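Secreted effector protein SifA (Salmonella typhimurium, PDB 3CXB) is a virulence effector required for endosomal tubulation and the formation of Salmonella-induced filaments in host epithelial cells, and interacts with host PLEKHM2. Local coordinates at residues K198-A203 against P250-H255; I256-M261 against D296-A301; R83-N88 against Q103-E108. One frame throughout, in Å; residues are numbered along the deposited sequence.

Contact 1. Residues K198-A203 against P250-H255; sequences KAQEKA and PPPHTH
Gln200 lays the aliphatic start of its side chain over one face of the His255 imidazole. Its CG is 3.9 Å from the ring centroid and 23° off the ring normal, which qualifies as a CH-pi contact; the offset favours the rim, so that CG comes closest to His255 NE2, at 3.6 Å. Gln200 CB lies beside it, 3.7 Å from His255 NE2, and the anti setting of CG relative to the backbone N (chi1 -177°) brings CG over the ring. The bend at chi2 then carries the amide away from the histidine. Gln200 NE2 is hydrogen-bonded back to Thr204 OG1 on the same helix, while OE1 only grazes Pro252.

Glu201 meets the same ring differently, from its edge. OE1 lies in the imidazole plane, 3.3 Å from His255 CE1, with carboxylate and ring only 15° from coplanar. That oxygen also receives a weak hydrogen bond from Ile258 N, at the start of helix 258-267, a position where the helix end would probably favour a negative charge.

The His255 ring also meets that of Trp197. Trp197 and Glu201 are the two defining residues of the WxxxE signature shared by a family of bacterial effectors; here both bear on the loop leading into helix 258-267, consistent with a role of the motif in shaping the fold.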
loop_
_atom_site.group_PDB
_atom_site.type_symbol
_atom_site.label_atom_id
_atom_site.label_comp_id
_atom_site.label_asym_id
_atom_site.label_seq_id
_atom_site.Cartn_x
_atom_site.Cartn_y
_atom_site.Cartn_z
ATOM N N LYS A 198 7.444 12.961 7.887
ATOM C CA LYS A 198 6.444 12.575 6.899
ATOM C C LYS A 198 6.408 13.541 5.731
ATOM O O LYS A 198 6.164 13.147 4.595
ATOM C CB LYS A 198 5.057 12.517 7.534
ATOM C CG LYS A 198 4.882 11.407 8.544
ATOM C CD LYS A 198 3.440 11.347 8.980
ATOM C CE LYS A 198 3.223 10.335 10.074
ATOM N NZ LYS A 198 1.802 10.359 10.542
ATOM N N ALA A 199 6.641 14.815 6.016
ATOM C CA ALA A 199 6.627 15.826 4.975
ATOM C C ALA A 199 7.864 15.673 4.103
ATOM O O ALA A 199 7.835 15.951 2.903
ATOM C CB ALA A 199 6.584 17.210 5.604
ATOM N N GLN A 200 8.945 15.210 4.715
ATOM C CA GLN A 200 10.200 15.022 4.005
ATOM C C GLN A 200 10.120 13.797 3.109
ATOM O O GLN A 200 10.200 13.903 1.885
ATOM C CB GLN A 200 11.348 14.851 5.009
ATOM C CG GLN A 200 12.727 14.718 4.371
ATOM C CD GLN A 200 13.116 15.934 3.533
ATOM O OE1 GLN A 200 13.154 17.061 4.030
ATOM N NE2 GLN A 200 13.408 15.707 2.256
ATOM N N GLU A 201 9.955 12.639 3.741
ATOM C CA GLU A 201 9.868 11.355 3.052
ATOM C C GLU A 201 8.857 11.422 1.915
ATOM O O GLU A 201 9.115 10.953 0.812
ATOM C CB GLU A 201 9.474 10.269 4.061
ATOM C CG GLU A 201 9.546 8.839 3.555
ATOM C CD GLU A 201 10.934 8.435 3.108
ATOM O OE1 GLU A 201 11.898 8.732 3.843
ATOM O OE2 GLU A 201 11.059 7.814 2.025
ATOM N N LYS A 202 7.710 12.026 2.180
ATOM C CA LYS A 202 6.685 12.137 1.169
ATOM C C LYS A 202 7.193 12.818 -0.098
ATOM O O LYS A 202 6.931 12.346 -1.198
ATOM C CB LYS A 202 5.480 12.890 1.728
ATOM C CG LYS A 202 4.300 12.993 0.769
ATOM C CD LYS A 202 3.106 13.611 1.470
ATOM C CE LYS A 202 1.910 13.791 0.543
ATOM N NZ LYS A 202 0.774 14.430 1.277
ATOM N N ALA A 203 7.922 13.918 0.035
ATOM C CA ALA A 203 8.418 14.604 -1.152
ATOM C C ALA A 203 9.579 13.846 -1.772
ATOM O O ALA A 203 9.566 13.547 -2.963
ATOM C CB ALA A 203 8.844 16.026 -0.810
ATOM N N PRO A 250 20.257 20.294 0.992
ATOM C CA PRO A 250 20.402 18.841 0.922
ATOM C C PRO A 250 19.260 18.215 1.708
ATOM O O PRO A 250 18.375 18.922 2.198
ATOM C CB PRO A 250 21.747 18.614 1.594
ATOM C CG PRO A 250 21.668 19.576 2.725
ATOM C CD PRO A 250 21.094 20.837 2.077
ATOM N N PRO A 251 19.245 16.879 1.810
ATOM C CA PRO A 251 18.193 16.176 2.554
ATOM C C PRO A 251 18.609 16.050 4.017
ATOM O O PRO A 251 19.093 14.995 4.416
ATOM C CB PRO A 251 18.142 14.803 1.877
ATOM C CG PRO A 251 18.776 15.035 0.515
ATOM C CD PRO A 251 19.898 15.968 0.856
ATOM N N PRO A 252 18.399 17.105 4.836
ATOM C CA PRO A 252 18.782 17.065 6.253
ATOM C C PRO A 252 19.238 15.677 6.699
ATOM O O PRO A 252 18.505 14.945 7.360
ATOM C CB PRO A 252 17.516 17.550 6.938
ATOM C CG PRO A 252 17.126 18.685 6.038
ATOM C CD PRO A 252 17.344 18.119 4.630
ATOM N N HIS A 253 20.470 15.342 6.317
ATOM C CA HIS A 253 21.081 14.044 6.592
ATOM C C HIS A 253 20.597 13.296 7.832
ATOM O O HIS A 253 20.509 12.068 7.815
ATOM C CB HIS A 253 22.611 14.180 6.612
ATOM C CG HIS A 253 23.206 14.523 5.277
ATOM N ND1 HIS A 253 22.952 15.716 4.632
ATOM C CD2 HIS A 253 24.034 13.825 4.462
ATOM C CE1 HIS A 253 23.598 15.738 3.479
ATOM N NE2 HIS A 253 24.262 14.603 3.352
ATOM N N THR A 254 20.281 14.014 8.905
ATOM C CA THR A 254 19.792 13.350 10.107
ATOM C C THR A 254 18.334 12.963 9.871
ATOM O O THR A 254 17.427 13.430 10.566
ATOM C CB THR A 254 19.884 14.264 11.342
ATOM O OG1 THR A 254 21.232 14.726 11.490
ATOM C CG2 THR A 254 19.492 13.504 12.602
ATOM N N HIS A 255 18.129 12.116 8.863
ATOM C CA HIS A 255 16.809 11.613 8.473
ATOM C C HIS A 255 17.000 10.308 7.708
ATOM O O HIS A 255 17.442 10.320 6.559
ATOM C CB HIS A 255 16.087 12.633 7.581
ATOM C CG HIS A 255 14.819 12.118 6.966
ATOM N ND1 HIS A 255 14.807 11.167 5.969
ATOM C CD2 HIS A 255 13.524 12.434 7.197
ATOM C CE1 HIS A 255 13.560 10.921 5.609
ATOM N NE2 HIS A 255 12.761 11.678 6.338
#

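Contact 2. Residues I256-M261 against D296-A301; sequences IPIEKM and DQVFHA
Ile258 supplies the whole first shell on its side: both of its branches meet Val298, and the longer one also reaches Phe299. CD1, at the end of the longer branch, is 4.0 Å from Val298 CG1 and 3.9 Å from Phe299 CA, and thus rests against backbone as well as side chain. Ile258 CD1 is also 4.1 Å from Phe299 CB. On the shorter branch, Ile258 CG2 is likewise 4.0 Å from Val298 CG1. That valine methyl is therefore touched by both branches of the isoleucine, the two side chains running past each other in antiparallel fashion.

The torsions of Ile258 account for its reach. It has CG1 anti to its carbonyl carbon and continues extended through chi2 (-175°), which sends CD1 to the other helix. The Phe299 ring is met only obliquely by this methyl. No hydrogen bond crosses the contact: all three touching residues are buried, and the cohesion is apolar.

In the next shell the Phe299 ring meets those of Phe303 and Tyr205, each with planes about 30° apart. Asp296, one turn before His300, forms a salt bridge with Lys209 and a hydrogen bond with Tyr205 OH, binding helix 283-303 to helix 197-220. Pro257 occupies the N-cap position of helix 258-267, and Met261 N donates the first-turn bond to Pro257 O (2.7 Å).

Ile258 and Met261 both rest on Trp197 of helix 197-220, and Met261 continues onto Ile181, Tyr184 and Leu185 of helix 180-187. Across the interface, Val298 packs on Pro161 of strand 158-167 and Phe299 on Pro307, so the two helices meet within a surround of helices on one part and a three-stranded antiparallel sheet on another.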
loop_
_atom_site.group_PDB
_atom_site.type_symbol
_atom_site.label_atom_id
_atom_site.label_comp_id
_atom_site.label_asym_id
_atom_site.label_seq_id
_atom_site.Cartn_x
_atom_site.Cartn_y
_atom_site.Cartn_z
ATOM N N ILE A 256 16.671 9.191 8.353
ATOM C CA ILE A 256 16.818 7.874 7.737
ATOM C C ILE A 256 15.576 7.503 6.921
ATOM O O ILE A 256 14.538 7.163 7.483
ATOM C CB ILE A 256 17.053 6.783 8.817
ATOM C CG1 ILE A 256 18.254 7.168 9.698
ATOM C CG2 ILE A 256 17.274 5.419 8.152
ATOM C CD1 ILE A 256 18.543 6.188 10.835
ATOM N N PRO A 257 15.672 7.560 5.580
ATOM C CA PRO A 257 14.540 7.227 4.715
ATOM C C PRO A 257 14.075 5.776 4.828
ATOM O O PRO A 257 14.769 4.932 5.404
ATOM C CB PRO A 257 15.062 7.577 3.324
ATOM C CG PRO A 257 16.504 7.323 3.440
ATOM C CD PRO A 257 16.842 7.928 4.770
ATOM N N ILE A 258 12.888 5.502 4.285
ATOM C CA ILE A 258 12.318 4.160 4.309
ATOM C C ILE A 258 13.221 3.120 3.638
ATOM O O ILE A 258 13.342 2.003 4.131
ATOM C CB ILE A 258 10.922 4.131 3.646
ATOM C CG1 ILE A 258 9.971 5.044 4.417
ATOM C CG2 ILE A 258 10.384 2.715 3.624
ATOM C CD1 ILE A 258 8.555 4.998 3.939
ATOM N N GLU A 259 13.863 3.471 2.530
ATOM C CA GLU A 259 14.735 2.510 1.871
ATOM C C GLU A 259 15.872 2.098 2.785
ATOM O O GLU A 259 16.070 0.913 3.047
ATOM C CB GLU A 259 15.310 3.090 0.585
ATOM C CG GLU A 259 14.265 3.369 -0.471
ATOM C CD GLU A 259 14.875 3.788 -1.793
ATOM O OE1 GLU A 259 14.102 4.094 -2.732
ATOM O OE2 GLU A 259 16.127 3.806 -1.884
ATOM N N LYS A 260 16.617 3.084 3.270
ATOM C CA LYS A 260 17.742 2.817 4.157
ATOM C C LYS A 260 17.171 2.121 5.392
ATOM O O LYS A 260 17.784 1.227 5.978
ATOM C CB LYS A 260 18.424 4.138 4.531
ATOM C CG LYS A 260 19.839 4.008 5.091
ATOM C CD LYS A 260 19.843 3.519 6.529
ATOM C CE LYS A 260 21.245 3.529 7.107
ATOM N NZ LYS A 260 21.236 3.109 8.529
ATOM N N MET A 261 15.967 2.536 5.754
ATOM C CA MET A 261 15.268 1.984 6.892
ATOM C C MET A 261 15.097 0.478 6.744
ATOM O O MET A 261 15.377 -0.281 7.671
ATOM C CB MET A 261 13.902 2.649 7.000
ATOM C CG MET A 261 13.603 3.229 8.349
ATOM S SD MET A 261 12.241 4.393 8.274
ATOM C CE MET A 261 10.898 3.359 8.941
ATOM N N ASP A 296 7.727 0.582 -0.940
ATOM C CA ASP A 296 6.476 1.064 -1.523
ATOM C C ASP A 296 5.293 0.812 -0.591
ATOM O O ASP A 296 4.538 1.732 -0.256
ATOM C CB ASP A 296 6.200 0.375 -2.870
ATOM C CG ASP A 296 6.935 1.031 -4.037
ATOM O OD1 ASP A 296 6.699 0.650 -5.205
ATOM O OD2 ASP A 296 7.755 1.932 -3.785
ATOM N N GLN A 297 5.136 -0.434 -0.168
ATOM C CA GLN A 297 4.028 -0.789 0.709
ATOM C C GLN A 297 4.073 -0.074 2.059
ATOM O O GLN A 297 3.035 0.349 2.588
ATOM C CB GLN A 297 3.989 -2.304 0.908
ATOM C CG GLN A 297 3.499 -3.083 -0.310
ATOM C CD GLN A 297 3.563 -4.601 -0.121
ATOM O OE1 GLN A 297 3.047 -5.148 0.859
ATOM N NE2 GLN A 297 4.190 -5.285 -1.070
ATOM N N VAL A 298 5.272 0.053 2.622
ATOM C CA VAL A 298 5.424 0.742 3.898
ATOM C C VAL A 298 4.955 2.170 3.668
ATOM O O VAL A 298 4.141 2.722 4.424
ATOM C CB VAL A 298 6.899 0.796 4.362
ATOM C CG1 VAL A 298 6.999 1.731 5.536
ATOM C CG2 VAL A 298 7.397 -0.595 4.773
ATOM N N PHE A 299 5.480 2.748 2.598
ATOM C CA PHE A 299 5.153 4.100 2.221
ATOM C C PHE A 299 3.647 4.225 2.030
ATOM O O PHE A 299 3.022 5.160 2.553
ATOM C CB PHE A 299 5.892 4.467 0.933
ATOM C CG PHE A 299 5.574 5.840 0.426
ATOM C CD1 PHE A 299 4.312 6.135 -0.085
ATOM C CD2 PHE A 299 6.530 6.852 0.482
ATOM C CE1 PHE A 299 4.004 7.414 -0.533
ATOM C CE2 PHE A 299 6.241 8.141 0.037
ATOM C CZ PHE A 299 4.974 8.427 -0.471
ATOM N N HIS A 300 3.063 3.280 1.290
ATOM C CA HIS A 300 1.618 3.321 1.046
ATOM C C HIS A 300 0.839 3.180 2.331
ATOM O O HIS A 300 -0.256 3.721 2.459
ATOM C CB HIS A 300 1.171 2.229 0.064
ATOM C CG HIS A 300 -0.316 2.076 -0.022
ATOM N ND1 HIS A 300 -1.025 1.251 0.822
ATOM C CD2 HIS A 300 -1.233 2.673 -0.825
ATOM C CE1 HIS A 300 -2.315 1.344 0.546
ATOM N NE2 HIS A 300 -2.469 2.200 -0.449
ATOM N N ALA A 301 1.411 2.441 3.276
ATOM C CA ALA A 301 0.790 2.225 4.574
ATOM C C ALA A 301 0.705 3.562 5.305
ATOM O O ALA A 301 -0.295 3.872 5.967
ATOM C CB ALA A 301 1.623 1.247 5.368
#

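Contact 3. Residues R83-N88 against Q103-E108; sequences RFQVHN and QNEENE
Arg83 and Gln103 mark the nearest backbone approach, with their CA atoms 7.4 Å apart, where the loop after strand 96-101 turns back beside the start of strand 84-87. Strand 84-87 is itself paired with strand 96-101, Arg83, Gln85 and His87 sharing backbone hydrogen bonds with Met101, Arg99 and Ile97 in turn. Gln103 is poorly ordered, and Glu105 touches a crystal neighbour, so the loop's exact conformation at this surface may partly reflect the lattice.

Arg83 carries most of the side-chain contact. Its chain is bent twice, at chi2 (-51°) and chi3 (88°), which curls the guanidinium up to the loop backbone. Arg83 NH2 is hydrogen-bonded to Asp102 O, just before the loop segment, with Gln103 O close by: Arg83 NH2 lies 3.4 Å from Gln103 O, which sits obliquely to the guanidinium plane. Arg83 NH2 is also 4.2 Å from Glu105 CB.

Gln85, two residues further along, reaches out extended beyond CG. Its NE2 comes within 4.1 Å of Glu105 OE2, amide and carboxylate being turned 57° against each other, a separation too long for an ordinary hydrogen bond. Arg83 NH2 is 5.3 Å from Glu105 OE2.

The chemistry is therefore polar and loose: a charged group held by main-chain oxygen, with a carboxylate close enough for a probable long-range attraction but not paired with it.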
loop_
_atom_site.group_PDB
_atom_site.type_symbol
_atom_site.label_atom_id
_atom_site.label_comp_id
_atom_site.label_asym_id
_atom_site.label_seq_id
_atom_site.Cartn_x
_atom_site.Cartn_y
_atom_site.Cartn_z
ATOM N N ARG A 83 -15.405 -0.147 16.370
ATOM C CA ARG A 83 -16.183 -1.193 15.722
ATOM C C ARG A 83 -15.421 -1.782 14.537
ATOM O O ARG A 83 -15.835 -2.794 13.986
ATOM C CB ARG A 83 -17.524 -0.660 15.204
ATOM C CG ARG A 83 -18.555 -0.280 16.253
ATOM C CD ARG A 83 -18.763 -1.384 17.264
ATOM N NE ARG A 83 -17.818 -1.257 18.369
ATOM C CZ ARG A 83 -17.533 -2.224 19.233
ATOM N NH1 ARG A 83 -16.662 -2.002 20.211
ATOM N NH2 ARG A 83 -18.100 -3.418 19.110
ATOM N N PHE A 84 -14.327 -1.137 14.132
ATOM C CA PHE A 84 -13.514 -1.611 13.011
ATOM C C PHE A 84 -12.237 -2.253 13.542
ATOM O O PHE A 84 -11.239 -1.569 13.787
ATOM C CB PHE A 84 -13.141 -0.444 12.090
ATOM C CG PHE A 84 -14.311 0.199 11.415
ATOM C CD1 PHE A 84 -15.128 1.072 12.106
ATOM C CD2 PHE A 84 -14.599 -0.080 10.073
ATOM C CE1 PHE A 84 -16.222 1.662 11.470
ATOM C CE2 PHE A 84 -15.690 0.504 9.425
ATOM C CZ PHE A 84 -16.503 1.376 10.121
ATOM N N GLN A 85 -12.247 -3.569 13.685
ATOM C CA GLN A 85 -11.083 -4.253 14.235
ATOM C C GLN A 85 -10.322 -5.112 13.226
ATOM O O GLN A 85 -10.920 -5.708 12.338
ATOM C CB GLN A 85 -11.544 -5.104 15.418
ATOM C CG GLN A 85 -12.609 -4.404 16.274
ATOM C CD GLN A 85 -13.427 -5.361 17.126
ATOM O OE1 GLN A 85 -13.958 -6.352 16.628
ATOM N NE2 GLN A 85 -13.541 -5.060 18.411
ATOM N N VAL A 86 -9.001 -5.165 13.376
ATOM C CA VAL A 86 -8.140 -5.957 12.506
ATOM C C VAL A 86 -7.130 -6.725 13.370
ATOM O O VAL A 86 -6.557 -6.164 14.301
ATOM C CB VAL A 86 -7.389 -5.057 11.445
ATOM C CG1 VAL A 86 -7.389 -3.614 11.869
ATOM C CG2 VAL A 86 -5.969 -5.521 11.260
ATOM N N HIS A 87 -6.911 -8.002 13.060
ATOM C CA HIS A 87 -5.979 -8.825 13.830
ATOM C C HIS A 87 -5.566 -10.055 13.029
ATOM O O HIS A 87 -6.223 -10.402 12.046
ATOM C CB HIS A 87 -6.678 -9.314 15.091
ATOM C CG HIS A 87 -7.760 -10.311 14.812
ATOM N ND1 HIS A 87 -7.520 -11.668 14.735
ATOM C CD2 HIS A 87 -9.068 -10.141 14.501
ATOM C CE1 HIS A 87 -8.633 -12.289 14.387
ATOM N NE2 HIS A 87 -9.587 -11.386 14.239
ATOM N N ASN A 88 -4.494 -10.716 13.467
ATOM C CA ASN A 88 -4.018 -11.944 12.832
ATOM C C ASN A 88 -4.474 -13.077 13.730
ATOM O O ASN A 88 -4.065 -13.153 14.886
ATOM C CB ASN A 88 -2.502 -11.971 12.757
ATOM C CG ASN A 88 -1.949 -10.767 12.079
ATOM O OD1 ASN A 88 -1.912 -9.685 12.662
ATOM N ND2 ASN A 88 -1.528 -10.929 10.826
ATOM N N GLN A 103 -22.707 -3.304 17.881
ATOM C CA GLN A 103 -22.605 -2.613 19.165
ATOM C C GLN A 103 -22.163 -3.540 20.294
ATOM O O GLN A 103 -21.049 -3.423 20.807
ATOM C CB GLN A 103 -23.949 -1.975 19.530
ATOM C CG GLN A 103 -24.336 -0.788 18.660
ATOM C CD GLN A 103 -23.386 0.386 18.818
ATOM O OE1 GLN A 103 -22.187 0.269 18.560
ATOM N NE2 GLN A 103 -23.919 1.527 19.241
ATOM N N ASN A 104 -23.042 -4.455 20.683
ATOM C CA ASN A 104 -22.732 -5.391 21.754
ATOM C C ASN A 104 -21.766 -6.447 21.236
ATOM O O ASN A 104 -21.739 -7.571 21.733
ATOM C CB ASN A 104 -24.014 -6.061 22.266
ATOM C CG ASN A 104 -25.011 -5.065 22.845
ATOM O OD1 ASN A 104 -24.725 -4.386 23.832
ATOM N ND2 ASN A 104 -26.187 -4.977 22.231
ATOM N N GLU A 105 -20.979 -6.080 20.230
ATOM C CA GLU A 105 -20.013 -6.993 19.639
ATOM C C GLU A 105 -20.695 -8.317 19.309
ATOM O O GLU A 105 -20.067 -9.377 19.303
ATOM C CB GLU A 105 -18.861 -7.228 20.607
ATOM C CG GLU A 105 -17.711 -7.987 19.997
ATOM C CD GLU A 105 -16.607 -8.260 20.988
ATOM O OE1 GLU A 105 -16.871 -8.960 21.994
ATOM O OE2 GLU A 105 -15.477 -7.772 20.760
ATOM N N GLU A 106 -21.991 -8.238 19.034
ATOM C CA GLU A 106 -22.791 -9.413 18.709
ATOM C C GLU A 106 -22.547 -9.866 17.270
ATOM O O GLU A 106 -23.225 -9.414 16.345
ATOM C CB GLU A 106 -24.281 -9.100 18.904
ATOM C CG GLU A 106 -25.201 -10.319 18.846
ATOM C CD GLU A 106 -25.025 -11.246 20.037
ATOM O OE1 GLU A 106 -25.245 -10.791 21.178
ATOM O OE2 GLU A 106 -24.668 -12.426 19.830
ATOM N N ASN A 107 -21.574 -10.757 17.094
ATOM C CA ASN A 107 -21.222 -11.300 15.781
ATOM C C ASN A 107 -20.483 -10.323 14.849
ATOM O O ASN A 107 -20.025 -9.251 15.266
ATOM C CB ASN A 107 -22.477 -11.847 15.072
ATOM C CG ASN A 107 -23.121 -13.018 15.817
ATOM O OD1 ASN A 107 -22.502 -14.068 16.018
ATOM N ND2 ASN A 107 -24.372 -12.841 16.220
ATOM N N GLU A 108 -20.374 -10.707 13.580
ATOM C CA GLU A 108 -19.674 -9.905 12.587
ATOM C C GLU A 108 -20.562 -9.373 11.474
ATOM O O GLU A 108 -21.266 -10.130 10.809
ATOM C CB GLU A 108 -18.552 -10.726 11.967
ATOM C CG GLU A 108 -17.565 -11.283 12.973
ATOM C CD GLU A 108 -16.513 -12.147 12.320
ATOM O OE1 GLU A 108 -15.511 -12.465 12.988
ATOM O OE2 GLU A 108 -16.691 -12.517 11.138
#

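Contacts 1 and 2 adjoin, their centres 12 Å apart, and follow each other without a gap at His255 and Ile256. Glu201 OE1 of contact 1 lies 3.2 Å from Pro257 CA of contact 2, and Lys202 CA is 4.2 Å from Phe299 CE2, so helix 197-220, one partner of contact 1, also packs against both sides of contact 2. Contact 3 is remote: its centre is 38 Å from that of contact 1 and 30 Å from that of contact 2, with nearest atoms about 17 and 12 Å away. It belongs to the edge of the five-stranded sheet, whereas the other two lie among the helices of the later part of the chain.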